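Local coordinates for DUF115 domain-containing protein (Magnetospirillum magneticum AMB-1, PDB 5MU5), which probably transfers sugar onto flagellin as a glycosyltransferase of the Maf family and is involved in the formation of the bacterial flagellum, at residues 375-380 against 587-592; 309-314 against 340-345; 108-113 against 610-615; 21-26 against 180-185. One frame throughout, in Å; residues are numbered along the deposited sequence.

Contact 1: 375-380 against 587-592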
loop_
_atom_site.group_PDB
_atom_site.type_symbol
_atom_site.label_atom_id
_atom_site.label_comp_id
_atom_site.label_asym_id
_atom_site.label_seq_id
_atom_site.Cartn_x
_atom_site.Cartn_y
_atom_site.Cartn_z
ATOM N N TYR A 375 5.719 12.215 -8.013
ATOM C CA TYR A 375 6.884 11.392 -8.309
ATOM C C TYR A 375 6.966 11.156 -9.810
ATOM O O TYR A 375 7.988 11.403 -10.444
ATOM C CB TYR A 375 6.819 10.042 -7.585
ATOM C CG TYR A 375 8.055 9.227 -7.828
ATOM C CD1 TYR A 375 9.224 9.478 -7.102
ATOM C CD2 TYR A 375 8.081 8.223 -8.802
ATOM C CE1 TYR A 375 10.374 8.748 -7.323
ATOM C CE2 TYR A 375 9.232 7.493 -9.041
ATOM C CZ TYR A 375 10.380 7.766 -8.300
ATOM O OH TYR A 375 11.538 7.058 -8.520
ATOM N N ALA A 376 5.865 10.700 -10.383
ATOM C CA ALA A 376 5.836 10.374 -11.786
ATOM C C ALA A 376 6.100 11.602 -12.631
ATOM O O ALA A 376 6.722 11.516 -13.669
ATOM C CB ALA A 376 4.485 9.771 -12.147
ATOM N N LEU A 377 5.629 12.755 -12.194
ATOM C CA LEU A 377 5.740 13.930 -13.025
ATOM C C LEU A 377 7.134 14.571 -12.895
ATOM O O LEU A 377 7.779 14.874 -13.902
ATOM C CB LEU A 377 4.617 14.903 -12.672
ATOM C CG LEU A 377 4.175 15.862 -13.781
ATOM C CD1 LEU A 377 2.968 16.674 -13.322
ATOM C CD2 LEU A 377 5.311 16.792 -14.187
ATOM N N PHE A 378 7.615 14.704 -11.658
ATOM C CA PHE A 378 8.818 15.491 -11.360
ATOM C C PHE A 378 10.120 14.764 -11.016
ATOM O O PHE A 378 11.183 15.387 -11.040
ATOM C CB PHE A 378 8.504 16.472 -10.229
ATOM C CG PHE A 378 7.605 17.595 -10.636
ATOM C CD1 PHE A 378 8.038 18.541 -11.543
ATOM C CD2 PHE A 378 6.345 17.732 -10.081
ATOM C CE1 PHE A 378 7.218 19.588 -11.920
ATOM C CE2 PHE A 378 5.519 18.778 -10.457
ATOM C CZ PHE A 378 5.957 19.704 -11.379
ATOM N N SER A 379 10.062 13.489 -10.654
ATOM C CA SER A 379 11.287 12.764 -10.319
ATOM C C SER A 379 12.183 12.645 -11.527
ATOM O O SER A 379 11.712 12.276 -12.591
ATOM C CB SER A 379 10.997 11.362 -9.828
ATOM O OG SER A 379 12.197 10.707 -9.460
ATOM N N PRO A 380 13.470 12.976 -11.368
ATOM C CA PRO A 380 14.402 12.757 -12.449
ATOM C C PRO A 380 15.000 11.358 -12.403
ATOM O O PRO A 380 15.883 11.068 -13.182
ATOM C CB PRO A 380 15.481 13.830 -12.214
ATOM C CG PRO A 380 15.442 14.094 -10.753
ATOM C CD PRO A 380 14.083 13.698 -10.239
ATOM N N PRO A 587 3.006 3.585 -13.005
ATOM C CA PRO A 587 1.804 4.346 -13.316
ATOM C C PRO A 587 2.116 5.709 -13.932
ATOM O O PRO A 587 3.103 6.341 -13.568
ATOM C CB PRO A 587 1.120 4.514 -11.949
ATOM C CG PRO A 587 1.768 3.529 -11.035
ATOM C CD PRO A 587 3.147 3.306 -11.564
ATOM N N THR A 588 1.281 6.146 -14.867
ATOM C CA THR A 588 1.397 7.474 -15.430
ATOM C C THR A 588 0.874 8.506 -14.433
ATOM O O THR A 588 0.156 8.172 -13.471
ATOM C CB THR A 588 0.540 7.628 -16.701
ATOM O OG1 THR A 588 -0.823 7.333 -16.385
ATOM C CG2 THR A 588 1.026 6.701 -17.838
ATOM N N VAL A 589 1.206 9.764 -14.689
ATOM C CA VAL A 589 0.655 10.869 -13.922
ATOM C C VAL A 589 -0.880 10.852 -13.968
ATOM O O VAL A 589 -1.547 10.988 -12.940
ATOM C CB VAL A 589 1.219 12.198 -14.452
ATOM C CG1 VAL A 589 0.467 13.397 -13.912
ATOM C CG2 VAL A 589 2.699 12.290 -14.110
ATOM N N ALA A 590 -1.445 10.680 -15.158
ATOM C CA ALA A 590 -2.900 10.607 -15.309
ATOM C C ALA A 590 -3.507 9.536 -14.410
ATOM O O ALA A 590 -4.501 9.764 -13.734
ATOM C CB ALA A 590 -3.268 10.343 -16.759
ATOM N N GLN A 591 -2.879 8.374 -14.376
ATOM C CA GLN A 591 -3.378 7.297 -13.542
ATOM C C GLN A 591 -3.301 7.611 -12.059
ATOM O O GLN A 591 -4.198 7.264 -11.302
ATOM C CB GLN A 591 -2.615 6.021 -13.836
ATOM C CG GLN A 591 -3.053 5.381 -15.117
ATOM C CD GLN A 591 -2.152 4.239 -15.505
ATOM O OE1 GLN A 591 -0.938 4.295 -15.295
ATOM N NE2 GLN A 591 -2.740 3.190 -16.086
ATOM N N PHE A 592 -2.204 8.218 -11.632
ATOM C CA PHE A 592 -2.094 8.624 -10.247
ATOM C C PHE A 592 -3.154 9.634 -9.896
ATOM O O PHE A 592 -3.687 9.607 -8.800
ATOM C CB PHE A 592 -0.743 9.246 -9.935
ATOM C CG PHE A 592 0.307 8.256 -9.588
ATOM C CD1 PHE A 592 0.182 7.489 -8.453
ATOM C CD2 PHE A 592 1.437 8.117 -10.379
ATOM C CE1 PHE A 592 1.156 6.579 -8.112
ATOM C CE2 PHE A 592 2.419 7.216 -10.053
ATOM C CZ PHE A 592 2.279 6.446 -8.917
#
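Val-589 holds CG1 anti to its backbone N (chi1 167°), which leaves CG2 beside that nitrogen and turned onto Ala-376 and Leu-377. Leu-377 likewise sets CG anti to its N (chi1 -154°), which swings its branch obliquely across Val-589, CD1 lying loosely by CG1. The result is an apolar contact between two helices, in which the short helix 373-378 rests on the first turn of helix 589-609, a turn closed by a capping box. It joins the MptE-like region to the helical bundle.

The valine methyl does most of the touching. CG2 of Val-589 lies 3.5 Å from CB of Leu-377 and 3.7 Å from CB of Ala-376. The alanine methyl points into the opening turn, where it also reaches Phe-592; its CB is 3.9 Å from CD2 of that ring and approaches it obliquely. Pro-587, just ahead of the turn, lays CB over one face of the same ring, 3.5 Å above its plane and toward the rim.

Trp-546 of helix 546-564 touches both Leu-377 and Val-589. Arg-543 donates to the carbonyl oxygens of Ala-376 and Leu-377 at the C-terminal end of helix 373-378.

The capping box fixes the start of the long helix through a reciprocal pair. Gln-591 N gives its hydrogen to Thr-588 OG1 at 3.1 Å. In return, Thr-588 N meets a lone pair of Gln-591 OE1 in the carbonyl plane, 2.9 Å away with an N-H...O angle of 164°.

Contact 2: 309-314 against 340-345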
loop_
_atom_site.group_PDB
_atom_site.type_symbol
_atom_site.label_atom_id
_atom_site.label_comp_id
_atom_site.label_asym_id
_atom_site.label_seq_id
_atom_site.Cartn_x
_atom_site.Cartn_y
_atom_site.Cartn_z
ATOM N N VAL A 309 13.638 21.382 20.866
ATOM C CA VAL A 309 14.430 21.041 22.050
ATOM C C VAL A 309 15.940 21.190 21.796
ATOM O O VAL A 309 16.697 21.601 22.675
ATOM C CB VAL A 309 14.074 19.635 22.618
ATOM C CG1 VAL A 309 14.425 18.502 21.656
ATOM C CG2 VAL A 309 14.771 19.430 23.966
ATOM N N LEU A 310 16.380 20.879 20.588
ATOM C CA LEU A 310 17.773 21.071 20.246
ATOM C C LEU A 310 18.098 22.559 20.306
ATOM O O LEU A 310 19.025 22.967 21.026
ATOM C CB LEU A 310 18.089 20.496 18.864
ATOM C CG LEU A 310 17.853 18.995 18.758
ATOM C CD1 LEU A 310 17.901 18.532 17.324
ATOM C CD2 LEU A 310 18.865 18.232 19.586
ATOM N N LEU A 311 17.321 23.371 19.591
ATOM C CA LEU A 311 17.612 24.802 19.528
ATOM C C LEU A 311 17.482 25.504 20.881
ATOM O O LEU A 311 18.328 26.313 21.219
ATOM C CB LEU A 311 16.747 25.495 18.476
ATOM C CG LEU A 311 17.026 25.066 17.038
ATOM C CD1 LEU A 311 15.919 25.555 16.111
ATOM C CD2 LEU A 311 18.387 25.559 16.558
ATOM N N ALA A 312 16.451 25.189 21.658
ATOM C CA ALA A 312 16.302 25.782 22.992
ATOM C C ALA A 312 17.515 25.486 23.885
ATOM O O ALA A 312 17.818 26.255 24.771
ATOM C CB ALA A 312 15.022 25.293 23.659
ATOM N N ASN A 313 18.215 24.376 23.642
ATOM C CA ASN A 313 19.422 24.017 24.413
ATOM C C ASN A 313 20.744 24.406 23.755
ATOM O O ASN A 313 21.810 23.965 24.189
ATOM C CB ASN A 313 19.420 22.507 24.680
ATOM C CG ASN A 313 18.351 22.094 25.673
ATOM O OD1 ASN A 313 18.553 22.179 26.873
ATOM N ND2 ASN A 313 17.226 21.621 25.173
ATOM N N GLY A 314 20.676 25.218 22.705
ATOM C CA GLY A 314 21.862 25.654 22.006
ATOM C C GLY A 314 22.545 24.544 21.232
ATOM O O GLY A 314 23.770 24.435 21.235
ATOM N N PHE A 340 13.628 30.710 17.753
ATOM C CA PHE A 340 15.062 30.422 17.905
ATOM C C PHE A 340 15.927 30.665 16.683
ATOM O O PHE A 340 17.137 30.829 16.823
ATOM C CB PHE A 340 15.263 28.958 18.274
ATOM C CG PHE A 340 14.512 28.532 19.491
ATOM C CD1 PHE A 340 14.958 28.887 20.765
ATOM C CD2 PHE A 340 13.360 27.761 19.369
ATOM C CE1 PHE A 340 14.261 28.482 21.898
ATOM C CE2 PHE A 340 12.658 27.359 20.496
ATOM C CZ PHE A 340 13.110 27.720 21.762
ATOM N N GLY A 341 15.334 30.637 15.487
ATOM C CA GLY A 341 16.110 30.722 14.248
ATOM C C GLY A 341 16.743 29.369 13.975
ATOM O O GLY A 341 17.007 28.615 14.895
ATOM N N PHE A 342 16.990 29.055 12.709
ATOM C CA PHE A 342 17.563 27.758 12.334
ATOM C C PHE A 342 19.037 27.810 11.993
ATOM O O PHE A 342 19.643 26.782 11.686
ATOM C CB PHE A 342 16.770 27.132 11.180
ATOM C CG PHE A 342 15.590 26.344 11.635
ATOM C CD1 PHE A 342 15.761 25.044 12.092
ATOM C CD2 PHE A 342 14.321 26.891 11.622
ATOM C CE1 PHE A 342 14.680 24.304 12.524
ATOM C CE2 PHE A 342 13.229 26.157 12.055
ATOM C CZ PHE A 342 13.408 24.869 12.511
ATOM N N GLY A 343 19.624 28.999 12.053
ATOM C CA GLY A 343 21.054 29.152 11.819
ATOM C C GLY A 343 21.486 28.656 10.455
ATOM O O GLY A 343 20.891 29.010 9.441
ATOM N N SER A 344 22.517 27.820 10.439
ATOM C CA SER A 344 23.067 27.282 9.195
ATOM C C SER A 344 22.468 25.921 8.771
ATOM O O SER A 344 23.014 25.271 7.892
ATOM C CB SER A 344 24.563 27.097 9.380
ATOM O OG SER A 344 24.766 26.164 10.429
ATOM N N ALA A 345 21.376 25.485 9.397
ATOM C CA ALA A 345 20.782 24.176 9.081
ATOM C C ALA A 345 20.288 24.092 7.642
ATOM O O ALA A 345 19.699 25.023 7.138
ATOM C CB ALA A 345 19.633 23.861 10.042
#
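Leu-311 and Phe-340 bury the most surface here, with Ala-312 and Phe-342 completing the patch. They join two successive beta-alpha-beta crossovers in the parallel part of the large mixed, Rossmann-like sheet: helix 307-312 comes between strands 299-303 and 319-322, and the loop 341-345 leads from helix 327-340 into strand 346-350.

Leu-311 points toward the loop and is held between two phenylalanines. Its CB sits 3.8 Å from CB of Phe-340, at the root of that side chain, while CD1 extends onwards to Phe-342. There the methyl rides over one ring face, offset toward the rim, in a CH-pi contact 4.3 Å from the ring centroid and 23° off its normal. The leucine side chain and this second phenylalanine stand roughly at right angles.

Phe-340 carries CG anti to its carbonyl carbon (chi1 -55°), a setting that sends the ring back along the end of helix 307-312. One face receives the backbone of that last turn, with Ala-312 N 3.9 Å above the ring plane. At the far end of the ring, CZ meets CB of Ala-312 at 3.6 Å.

Val-336 of helix 327-340 touches both Leu-311 and Phe-342, and Phe-361 meets the Phe-342 ring with planes about 40° apart. Gly-314 ends helix 307-312 in a Schellman motif, and Gly-341, also at positive phi, turns the chain out of the other helix. The carbonyl of Gly-341 faces the leucine branch, its O lying 3.5 Å from Leu-311 CD1.

Contact 3: 108-113 against 610-615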
loop_
_atom_site.group_PDB
_atom_site.type_symbol
_atom_site.label_atom_id
_atom_site.label_comp_id
_atom_site.label_asym_id
_atom_site.label_seq_id
_atom_site.Cartn_x
_atom_site.Cartn_y
_atom_site.Cartn_z
ATOM N N SER A 108 -36.784 6.649 -5.876
ATOM C CA SER A 108 -37.511 5.874 -6.877
ATOM C C SER A 108 -38.173 4.618 -6.318
ATOM O O SER A 108 -38.832 3.897 -7.058
ATOM C CB SER A 108 -36.605 5.511 -8.066
ATOM O OG SER A 108 -35.709 4.470 -7.737
ATOM N N GLY A 109 -38.016 4.359 -5.025
ATOM C CA GLY A 109 -38.696 3.226 -4.408
ATOM C C GLY A 109 -37.817 2.009 -4.196
ATOM O O GLY A 109 -38.282 0.975 -3.722
ATOM N N LEU A 110 -36.542 2.136 -4.528
ATOM C CA LEU A 110 -35.601 1.064 -4.318
ATOM C C LEU A 110 -35.090 1.143 -2.891
ATOM O O LEU A 110 -35.063 2.222 -2.286
ATOM C CB LEU A 110 -34.425 1.189 -5.285
ATOM C CG LEU A 110 -34.794 1.302 -6.757
ATOM C CD1 LEU A 110 -33.516 1.460 -7.573
ATOM C CD2 LEU A 110 -35.584 0.101 -7.230
ATOM N N SER A 111 -34.707 -0.012 -2.353
ATOM C CA SER A 111 -34.030 -0.069 -1.067
ATOM C C SER A 111 -32.865 -1.058 -1.170
ATOM O O SER A 111 -32.608 -1.629 -2.233
ATOM C CB SER A 111 -34.995 -0.475 0.027
ATOM O OG SER A 111 -35.506 -1.753 -0.273
ATOM N N PHE A 112 -32.161 -1.249 -0.066
ATOM C CA PHE A 112 -30.937 -2.034 -0.073
ATOM C C PHE A 112 -30.937 -3.069 1.028
ATOM O O PHE A 112 -31.132 -2.744 2.172
ATOM C CB PHE A 112 -29.748 -1.094 0.056
ATOM C CG PHE A 112 -29.638 -0.139 -1.097
ATOM C CD1 PHE A 112 -29.070 -0.551 -2.295
ATOM C CD2 PHE A 112 -30.180 1.126 -1.021
ATOM C CE1 PHE A 112 -29.002 0.296 -3.383
ATOM C CE2 PHE A 112 -30.105 1.987 -2.109
ATOM C CZ PHE A 112 -29.519 1.567 -3.290
ATOM N N LEU A 113 -30.755 -4.330 0.657
ATOM C CA LEU A 113 -30.631 -5.390 1.623
ATOM C C LEU A 113 -29.287 -5.292 2.333
ATOM O O LEU A 113 -28.318 -4.752 1.802
ATOM C CB LEU A 113 -30.682 -6.734 0.921
ATOM C CG LEU A 113 -31.891 -7.086 0.081
ATOM C CD1 LEU A 113 -31.531 -8.294 -0.761
ATOM C CD2 LEU A 113 -33.110 -7.359 0.957
ATOM N N LYS A 610 -25.361 -5.103 -5.853
ATOM C CA LYS A 610 -25.646 -6.470 -5.432
ATOM C C LYS A 610 -26.772 -6.556 -4.393
ATOM O O LYS A 610 -27.287 -7.619 -4.156
ATOM C CB LYS A 610 -24.442 -7.076 -4.723
ATOM C CG LYS A 610 -23.198 -7.280 -5.531
ATOM C CD LYS A 610 -22.247 -8.058 -4.642
ATOM C CE LYS A 610 -20.828 -7.917 -5.126
ATOM N NZ LYS A 610 -20.263 -6.604 -4.714
ATOM N N ARG A 611 -27.085 -5.448 -3.741
ATOM C CA ARG A 611 -28.012 -5.429 -2.616
ATOM C C ARG A 611 -29.294 -4.668 -2.913
ATOM O O ARG A 611 -30.190 -4.591 -2.077
ATOM C CB ARG A 611 -27.298 -4.803 -1.412
ATOM C CG ARG A 611 -26.187 -5.690 -0.861
ATOM C CD ARG A 611 -25.380 -4.990 0.216
ATOM N NE ARG A 611 -24.368 -5.870 0.818
ATOM C CZ ARG A 611 -23.229 -6.240 0.227
ATOM N NH1 ARG A 611 -22.904 -5.834 -1.001
ATOM N NH2 ARG A 611 -22.386 -7.010 0.879
ATOM N N VAL A 612 -29.403 -4.121 -4.116
ATOM C CA VAL A 612 -30.580 -3.342 -4.454
ATOM C C VAL A 612 -31.820 -4.232 -4.630
ATOM O O VAL A 612 -31.756 -5.270 -5.264
ATOM C CB VAL A 612 -30.330 -2.473 -5.707
ATOM C CG1 VAL A 612 -30.298 -3.316 -6.968
ATOM C CG2 VAL A 612 -31.374 -1.372 -5.798
ATOM N N THR A 613 -32.933 -3.821 -4.021
ATOM C CA THR A 613 -34.233 -4.469 -4.217
ATOM C C THR A 613 -35.257 -3.397 -4.565
ATOM O O THR A 613 -35.108 -2.237 -4.155
ATOM C CB THR A 613 -34.749 -5.213 -2.963
ATOM O OG1 THR A 613 -34.830 -4.303 -1.858
ATOM C CG2 THR A 613 -33.826 -6.364 -2.625
ATOM N N PRO A 614 -36.314 -3.779 -5.287
ATOM C CA PRO A 614 -36.619 -5.107 -5.842
ATOM C C PRO A 614 -35.661 -5.534 -6.954
ATOM O O PRO A 614 -35.315 -4.734 -7.838
ATOM C CB PRO A 614 -38.014 -4.935 -6.433
ATOM C CG PRO A 614 -38.601 -3.760 -5.752
ATOM C CD PRO A 614 -37.487 -2.891 -5.273
ATOM N N ALA A 615 -35.276 -6.801 -6.923
ATOM C CA ALA A 615 -34.292 -7.346 -7.849
ATOM C C ALA A 615 -34.632 -7.122 -9.335
ATOM O O ALA A 615 -33.734 -6.876 -10.140
ATOM C CB ALA A 615 -34.060 -8.832 -7.558
#
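A small two-stranded antiparallel ribbon, Ser-111 and Phe-112 against Thr-613 and Val-612, links the N-terminal Maf domain to the helical bundle. Ser-111 and Thr-613 form the hydrogen-bonded pair: Ser-111 N reaches Thr-613 O at 2.9 Å and Thr-613 N reaches Ser-111 O at 2.8 Å. A third backbone bond, Leu-113 N to Arg-611 O at 2.8 Å, continues the ladder past the non-hydrogen-bonded pair Phe-112 and Val-612.

On the face of Ser-111 and Thr-613 the two hydroxyls are joined by a hydrogen bond, OG to OG1 at 3.1 Å. Both are set between the backbone N and the carbonyl carbon. This turns Thr-613 CG2 onto Leu-113, whose CG packs tightly against it at 3.4 Å, the two side chains at about a right angle.

On the other face Val-612 CG2 lies 3.8 Å from CE1 of Phe-112 and 4.0 Å from CD1 of Leu-110. Phe-621 and Tyr-608 meet the Phe-112 ring edge-to-face. Arg-611 runs its aliphatic chain past Leu-113 O, with CD at 3.3 Å, before its guanidinium reaches Asp-208 in a salt bridge.

One face thus carries a hydroxyl pair and the other is apolar, bedded on helices 92-107 and 618-646. Three of the four bonds run between backbone atoms, so the strand pairing rests largely on main-chain groups, the hydroxyl pair adding one side-chain link.

Contact 4: 21-26 against 180-185. With EDO (1,2-ethanediol), chain I.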
loop_
_atom_site.group_PDB
_atom_site.type_symbol
_atom_site.label_atom_id
_atom_site.label_comp_id
_atom_site.label_asym_id
_atom_site.label_seq_id
_atom_site.Cartn_x
_atom_site.Cartn_y
_atom_site.Cartn_z
ATOM N N GLU A 21 0.671 -24.431 -21.720
ATOM C CA GLU A 21 0.358 -23.322 -22.603
ATOM C C GLU A 21 0.057 -22.014 -21.845
ATOM O O GLU A 21 0.552 -20.952 -22.195
ATOM C CB GLU A 21 -0.861 -23.700 -23.460
ATOM C CG GLU A 21 -1.297 -22.628 -24.451
ATOM C CD GLU A 21 -2.571 -22.987 -25.192
ATOM O OE1 GLU A 21 -3.080 -24.118 -25.049
ATOM O OE2 GLU A 21 -3.052 -22.127 -25.947
ATOM N N LEU A 22 -0.768 -22.100 -20.812
ATOM C CA LEU A 22 -1.293 -20.913 -20.144
ATOM C C LEU A 22 -0.742 -20.608 -18.758
ATOM O O LEU A 22 -1.008 -19.528 -18.246
ATOM C CB LEU A 22 -2.813 -21.034 -20.077
ATOM C CG LEU A 22 -3.456 -21.027 -21.473
ATOM C CD1 LEU A 22 -4.764 -21.814 -21.505
ATOM C CD2 LEU A 22 -3.658 -19.594 -21.940
ATOM N N MET A 23 -0.015 -21.550 -18.149
ATOM C CA MET A 23 0.661 -21.328 -16.855
ATOM C C MET A 23 1.970 -22.125 -16.863
ATOM O O MET A 23 2.153 -23.055 -16.063
ATOM C CB MET A 23 -0.249 -21.754 -15.700
ATOM C CG MET A 23 0.138 -21.135 -14.379
ATOM S SD MET A 23 -0.830 -21.773 -12.995
ATOM C CE MET A 23 -2.335 -20.844 -13.170
ATOM N N PRO A 24 2.896 -21.743 -17.762
ATOM C CA PRO A 24 3.988 -22.663 -18.160
ATOM C C PRO A 24 4.852 -23.215 -17.032
ATOM O O PRO A 24 5.121 -24.431 -17.000
ATOM C CB PRO A 24 4.820 -21.849 -19.176
ATOM C CG PRO A 24 3.972 -20.698 -19.557
ATOM C CD PRO A 24 2.992 -20.436 -18.440
ATOM N N GLU A 25 5.292 -22.351 -16.130
ATOM C CA GLU A 25 6.127 -22.803 -15.006
ATOM C C GLU A 25 5.403 -23.856 -14.175
ATOM O O GLU A 25 6.008 -24.816 -13.729
ATOM C CB GLU A 25 6.566 -21.629 -14.117
ATOM C CG GLU A 25 7.683 -20.767 -14.712
ATOM C CD GLU A 25 8.083 -19.587 -13.823
ATOM O OE1 GLU A 25 8.750 -18.660 -14.342
ATOM O OE2 GLU A 25 7.737 -19.576 -12.607
ATOM N N MET A 26 4.104 -23.697 -13.986
ATOM C CA MET A 26 3.336 -24.673 -13.230
ATOM C C MET A 26 3.203 -25.965 -14.042
ATOM O O MET A 26 3.304 -27.078 -13.504
ATOM C CB MET A 26 1.950 -24.116 -12.924
ATOM C CG MET A 26 1.110 -24.998 -12.014
ATOM S SD MET A 26 1.836 -25.168 -10.373
ATOM C CE MET A 26 1.735 -23.479 -9.768
ATOM N N LEU A 180 -6.252 -15.887 -12.645
ATOM C CA LEU A 180 -6.184 -17.207 -12.031
ATOM C C LEU A 180 -4.840 -17.350 -11.372
ATOM O O LEU A 180 -3.811 -17.210 -12.023
ATOM C CB LEU A 180 -6.332 -18.322 -13.044
ATOM C CG LEU A 180 -6.237 -19.742 -12.487
ATOM C CD1 LEU A 180 -7.460 -20.103 -11.688
ATOM C CD2 LEU A 180 -6.075 -20.733 -13.635
ATOM N N ASN A 181 -4.859 -17.633 -10.084
ATOM C CA ASN A 181 -3.650 -17.805 -9.298
ATOM C C ASN A 181 -3.731 -19.133 -8.579
ATOM O O ASN A 181 -4.771 -19.471 -8.026
ATOM C CB ASN A 181 -3.548 -16.690 -8.259
ATOM C CG ASN A 181 -3.349 -15.340 -8.890
ATOM O OD1 ASN A 181 -2.255 -15.010 -9.317
ATOM N ND2 ASN A 181 -4.410 -14.560 -8.981
ATOM N N ILE A 182 -2.652 -19.903 -8.629
ATOM C CA ILE A 182 -2.566 -21.138 -7.873
ATOM C C ILE A 182 -1.384 -20.963 -6.954
ATOM O O ILE A 182 -0.286 -20.744 -7.401
ATOM C CB ILE A 182 -2.385 -22.341 -8.780
ATOM C CG1 ILE A 182 -3.628 -22.463 -9.680
ATOM C CG2 ILE A 182 -2.176 -23.601 -7.944
ATOM C CD1 ILE A 182 -3.526 -23.553 -10.719
ATOM N N ILE A 183 -1.634 -21.053 -5.658
ATOM C CA ILE A 183 -0.643 -20.763 -4.657
ATOM C C ILE A 183 -0.303 -22.055 -3.962
ATOM O O ILE A 183 -1.134 -22.633 -3.288
ATOM C CB ILE A 183 -1.241 -19.737 -3.676
ATOM C CG1 ILE A 183 -1.508 -18.412 -4.408
ATOM C CG2 ILE A 183 -0.341 -19.538 -2.470
ATOM C CD1 ILE A 183 -2.530 -17.517 -3.721
ATOM N N ILE A 184 0.921 -22.519 -4.167
ATOM C CA ILE A 184 1.417 -23.747 -3.573
ATOM C C ILE A 184 2.361 -23.362 -2.446
ATOM O O ILE A 184 3.555 -23.157 -2.665
ATOM C CB ILE A 184 2.192 -24.596 -4.617
ATOM C CG1 ILE A 184 1.390 -24.759 -5.911
ATOM C CG2 ILE A 184 2.526 -25.966 -4.034
ATOM C CD1 ILE A 184 0.049 -25.433 -5.732
ATOM N N GLU A 185 1.822 -23.239 -1.241
ATOM C CA GLU A 185 2.607 -22.808 -0.086
ATOM C C GLU A 185 2.112 -23.546 1.135
ATOM O O GLU A 185 0.923 -23.834 1.246
ATOM C CB GLU A 185 2.466 -21.283 0.137
ATOM C CG GLU A 185 2.985 -20.404 -1.001
ATOM C CD GLU A 185 4.499 -20.532 -1.230
ATOM O OE1 GLU A 185 5.211 -20.860 -0.267
ATOM O OE2 GLU A 185 4.980 -20.320 -2.375
HETATM C C1 EDO I . 3.317 -18.860 -15.185
HETATM O O1 EDO I . 4.535 -19.390 -15.696
HETATM C C2 EDO I . 3.568 -18.869 -13.688
HETATM O O2 EDO I . 3.599 -20.251 -13.258
#
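Met-23 and Met-26 lie on one face of strand 180-183 and its continuation, at the outer edge of the four-stranded parallel sheet in the N-terminal domain; aliphatic side chains and the two methionine thioethers make the contact. Leu-180, Ile-182 and Ile-184 point from that face toward the methionines.

Met-23 marks the junction between helices 9-22 and 24-32. Its chain is extended as far as SD, with CG anti to the backbone N (chi1 -160°), and then bends. CE therefore drops between Leu-180 and Ile-182, 3.8 Å from CD2 of the first and 3.8 Å from CD1 of the second.

One turn on, Met-26 is bent at both chi2 and chi3, and its CE comes 4.1 Å from Ile-184 CG1 and 4.3 Å from Ile-182 CG2. Leu-170 and Phe-154 flank the patch, touching Met-23 and Met-26 respectively.

A molecule of 1,2-ethanediol, probably from the crystallisation liquor, sits beside the start of helix 24-32. Its O1 accepts a hydrogen bond from Glu-25 N at 3.1 Å and lies 3.3 Å from Pro-24 CD.

Overall arrangement
From the N terminus, residues 21-26 open contact 4, which closes at 180-185 and ties the first helices to the edge of the N-terminal sheet. Before it closes, 108-113 opens contact 3, so these two loops cross. Contact 2 is a short loop between neighbouring crossovers of the large mixed sheet, across the chain's centre from contacts 3 and 4. Contact 1 then reaches from helix 373-378 to the start of helix 589-609, whose far end leads into strand 612-613 and closes contact 3. Contacts 1 and 2, in series, are nested in that span. The helical bundle thus meets the MptE-like region at contact 1 and the N-terminal domain at contact 3, the two contact centres about 40 Å apart.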